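Hypothetical protein, GDSL-like Lipase/Acylhydrolase family protein (Bacteroides uniformis, PDB 4M8K) is of unknown function but probably hydrolyses ester or acyl bonds, as a putative lipase/acylhydrolase of the GDSL-like family. Local coordinates at residues Ile25-His36 and Val57-Trp65. Numbering follows the deposited sequence.
Sequences ILGDSYSTFYGH and VTKVEETWW. With ACT (acetate ion), chain C.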
# COMPACT_ATOMS: atom_id res chain seq x y z
N ILE A 25 -1.59 -7.36 0.45
CA ILE A 25 -1.55 -5.89 0.45
C ILE A 25 -0.67 -5.43 1.61
O ILE A 25 -0.81 -5.96 2.71
CB ILE A 25 -2.97 -5.33 0.60
CG1 ILE A 25 -3.85 -5.81 -0.58
CG2 ILE A 25 -2.99 -3.80 0.64
CD1 ILE A 25 -5.21 -6.25 -0.14
N LEU A 26 0.22 -4.46 1.34
CA LEU A 26 0.98 -3.72 2.36
C LEU A 26 0.52 -2.28 2.23
O LEU A 26 0.84 -1.60 1.25
CB LEU A 26 2.47 -3.86 2.11
CG LEU A 26 3.39 -3.26 3.14
CD1 LEU A 26 3.21 -3.96 4.46
CD2 LEU A 26 4.85 -3.33 2.71
N GLY A 27 -0.35 -1.85 3.16
CA GLY A 27 -1.07 -0.58 3.03
C GLY A 27 -1.20 0.24 4.27
O GLY A 27 -0.68 -0.11 5.38
N ASP A 28 -1.90 1.34 4.08
CA ASP A 28 -2.26 2.27 5.12
C ASP A 28 -3.81 2.31 5.27
O ASP A 28 -4.48 1.35 4.89
CB ASP A 28 -1.63 3.64 4.83
CG ASP A 28 -2.09 4.24 3.50
OD1 ASP A 28 -3.21 3.94 3.02
OD2 ASP A 28 -1.31 5.02 2.93
N SER A 29 -4.37 3.40 5.80
CA SER A 29 -5.84 3.49 6.02
C SER A 29 -6.64 3.16 4.78
O SER A 29 -7.75 2.66 4.89
CB SER A 29 -6.29 4.88 6.43
OG SER A 29 -5.88 5.29 7.72
N TYR A 30 -6.11 3.49 3.58
CA TYR A 30 -6.89 3.38 2.33
C TYR A 30 -7.22 1.90 2.02
O TYR A 30 -8.16 1.59 1.28
CB TYR A 30 -6.14 3.97 1.12
CG TYR A 30 -6.22 5.47 0.89
CD1 TYR A 30 -6.22 6.37 1.93
CD2 TYR A 30 -6.23 5.98 -0.41
CE1 TYR A 30 -6.29 7.74 1.70
CE2 TYR A 30 -6.27 7.33 -0.65
CZ TYR A 30 -6.29 8.22 0.41
OH TYR A 30 -6.38 9.60 0.18
N SER A 31 -6.44 1.01 2.61
CA SER A 31 -6.57 -0.44 2.40
C SER A 31 -7.01 -1.18 3.67
O SER A 31 -6.91 -2.42 3.75
CB SER A 31 -5.23 -0.96 1.86
OG SER A 31 -4.91 -0.34 0.62
N THR A 32 -7.50 -0.44 4.67
CA THR A 32 -7.95 -1.05 5.91
C THR A 32 -9.46 -1.25 5.93
O THR A 32 -10.20 -0.55 5.26
CB THR A 32 -7.63 -0.25 7.23
OG1 THR A 32 -8.28 1.05 7.24
CG2 THR A 32 -6.14 -0.13 7.43
N PHE A 33 -9.88 -2.25 6.70
CA PHE A 33 -11.28 -2.40 7.15
C PHE A 33 -11.24 -3.22 8.42
O PHE A 33 -10.60 -4.30 8.46
CB PHE A 33 -12.23 -3.03 6.09
CG PHE A 33 -13.68 -2.67 6.30
CD1 PHE A 33 -14.46 -3.38 7.20
CD2 PHE A 33 -14.27 -1.60 5.61
CE1 PHE A 33 -15.78 -3.03 7.46
CE2 PHE A 33 -15.60 -1.25 5.82
CZ PHE A 33 -16.36 -1.95 6.77
N TYR A 34 -11.85 -2.69 9.47
CA TYR A 34 -12.00 -3.39 10.76
C TYR A 34 -12.33 -4.87 10.60
O TYR A 34 -13.30 -5.23 9.90
CB TYR A 34 -13.09 -2.69 11.60
CG TYR A 34 -13.09 -3.13 13.03
CD1 TYR A 34 -12.01 -2.81 13.87
CD2 TYR A 34 -14.14 -3.90 13.56
CE1 TYR A 34 -11.97 -3.24 15.17
CE2 TYR A 34 -14.11 -4.32 14.90
CZ TYR A 34 -13.02 -3.97 15.69
OH TYR A 34 -12.92 -4.36 17.00
N GLY A 35 -11.54 -5.73 11.22
CA GLY A 35 -11.73 -7.18 11.18
C GLY A 35 -11.15 -7.87 9.96
O GLY A 35 -11.27 -9.07 9.81
N HIS A 36 -10.56 -7.12 9.07
CA HIS A 36 -10.06 -7.70 7.82
C HIS A 36 -8.62 -7.32 7.58
O HIS A 36 -8.15 -7.32 6.42
CB HIS A 36 -10.91 -7.21 6.62
CG HIS A 36 -12.29 -7.73 6.63
ND1 HIS A 36 -12.68 -8.84 5.91
CD2 HIS A 36 -13.39 -7.31 7.30
CE1 HIS A 36 -13.95 -9.11 6.18
NE2 HIS A 36 -14.39 -8.20 7.02
N VAL A 57 -18.18 4.90 2.92
CA VAL A 57 -17.83 3.48 2.90
C VAL A 57 -18.22 2.81 4.23
O VAL A 57 -17.64 3.15 5.23
CB VAL A 57 -16.33 3.25 2.63
CG1 VAL A 57 -15.99 1.81 2.79
CG2 VAL A 57 -16.01 3.71 1.23
N THR A 58 -19.24 1.93 4.22
CA THR A 58 -19.70 1.25 5.45
C THR A 58 -19.50 -0.31 5.46
O THR A 58 -19.65 -0.94 6.48
CB THR A 58 -21.19 1.58 5.73
OG1 THR A 58 -22.03 0.97 4.75
CG2 THR A 58 -21.47 3.08 5.68
N LYS A 59 -19.14 -0.90 4.34
CA LYS A 59 -19.06 -2.35 4.18
C LYS A 59 -17.76 -2.74 3.52
O LYS A 59 -17.29 -2.07 2.61
CB LYS A 59 -20.19 -2.85 3.28
CG LYS A 59 -21.57 -2.69 3.88
CD LYS A 59 -22.64 -3.17 2.90
CE LYS A 59 -23.87 -2.30 2.91
NZ LYS A 59 -25.09 -3.10 2.57
N VAL A 60 -17.18 -3.87 3.96
CA VAL A 60 -15.89 -4.31 3.40
C VAL A 60 -15.98 -4.53 1.91
O VAL A 60 -14.97 -4.42 1.22
CB VAL A 60 -15.37 -5.58 4.12
CG1 VAL A 60 -16.29 -6.78 3.84
CG2 VAL A 60 -13.94 -5.89 3.73
N GLU A 61 -17.17 -4.85 1.41
CA GLU A 61 -17.38 -5.18 -0.02
C GLU A 61 -17.24 -3.98 -0.94
O GLU A 61 -17.08 -4.13 -2.16
CB GLU A 61 -18.78 -5.80 -0.24
CG GLU A 61 -18.92 -7.16 0.42
CD GLU A 61 -19.43 -7.12 1.85
OE1 GLU A 61 -19.51 -6.04 2.47
OE2 GLU A 61 -19.72 -8.20 2.38
N GLU A 62 -17.25 -2.81 -0.34
CA GLU A 62 -17.05 -1.53 -1.04
C GLU A 62 -15.58 -1.16 -1.13
O GLU A 62 -15.24 -0.25 -1.87
CB GLU A 62 -17.81 -0.40 -0.33
CG GLU A 62 -19.33 -0.51 -0.39
CD GLU A 62 -20.05 0.19 0.73
OE1 GLU A 62 -19.43 0.57 1.75
OE2 GLU A 62 -21.25 0.39 0.59
N THR A 63 -14.69 -1.83 -0.38
CA THR A 63 -13.25 -1.47 -0.41
C THR A 63 -12.63 -1.82 -1.77
O THR A 63 -13.06 -2.80 -2.40
CB THR A 63 -12.43 -2.15 0.73
OG1 THR A 63 -12.40 -3.57 0.54
CG2 THR A 63 -13.04 -1.81 2.10
N TRP A 64 -11.58 -1.10 -2.18
CA TRP A 64 -10.97 -1.28 -3.49
C TRP A 64 -10.44 -2.69 -3.62
O TRP A 64 -10.53 -3.28 -4.69
CB TRP A 64 -9.85 -0.25 -3.78
CG TRP A 64 -8.55 -0.45 -3.00
CD1 TRP A 64 -8.21 0.11 -1.83
CD2 TRP A 64 -7.46 -1.27 -3.39
NE1 TRP A 64 -6.95 -0.29 -1.44
CE2 TRP A 64 -6.48 -1.18 -2.37
CE3 TRP A 64 -7.23 -2.13 -4.49
CZ2 TRP A 64 -5.27 -1.90 -2.42
CZ3 TRP A 64 -6.05 -2.81 -4.55
CH2 TRP A 64 -5.08 -2.73 -3.49
N TRP A 65 -9.85 -3.22 -2.54
CA TRP A 65 -9.09 -4.48 -2.60
C TRP A 65 -9.99 -5.71 -2.57
O TRP A 65 -9.67 -6.73 -3.19
CB TRP A 65 -7.97 -4.55 -1.49
CG TRP A 65 -8.47 -4.23 -0.16
CD1 TRP A 65 -8.58 -3.00 0.38
CD2 TRP A 65 -9.09 -5.12 0.74
NE1 TRP A 65 -9.23 -3.07 1.59
CE2 TRP A 65 -9.53 -4.37 1.84
CE3 TRP A 65 -9.30 -6.51 0.75
CZ2 TRP A 65 -10.17 -4.95 2.95
CZ3 TRP A 65 -9.93 -7.10 1.87
CH2 TRP A 65 -10.33 -6.31 2.95
C ACT C . -3.98 7.10 6.17
O ACT C . -4.96 7.47 6.84
OXT ACT C . -3.29 6.16 6.58
CH3 ACT C . -3.62 7.73 4.86
O HOH W 1 -9.87 -0.28 2.45
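Trp64 and Trp65, at the start of helix 64-71, meet the turn that carries the GDSY sequence, the counterpart of the GDSL motif, at the end of strand 22-27 in a parallel five-stranded sheet. One direct hydrogen bond joins the segments: Trp64 NE1 donates to Ser31 OG over 2.9 Å, with the acceptor practically in the indole plane but the N-H angle bent to 145°. Trp65 NE1 instead donates to a water 3.0 Å away, which in turn donates to the carbonyl oxygens of Tyr30 and Thr32, satisfying three polar atoms in a buried place.

Apolar contacts extend the interface beyond the indole N-H groups. Ile25 CD1 reaches Trp65 CB at 3.5 Å. With CG anti to the backbone N (chi1 -156°), the Phe33 ring swings across to Val60 and lays one face against it; Val60 CB lies 4.1 Å from the ring centroid and 17° off the normal, a CH-pi contact, and Thr58 O sits at the ring edge. Val60 CG2 makes a second one, nearly centred over the His36 imidazole.

Ser29 occupies the position of the nucleophile in GDSL-family hydrolases; its N donates to an acetate that His205 and Asn122 also bind. Within the turn, Asp28 OD1 closes an Asx turn by accepting from Tyr30 N at 3.0 Å, met on its anti side.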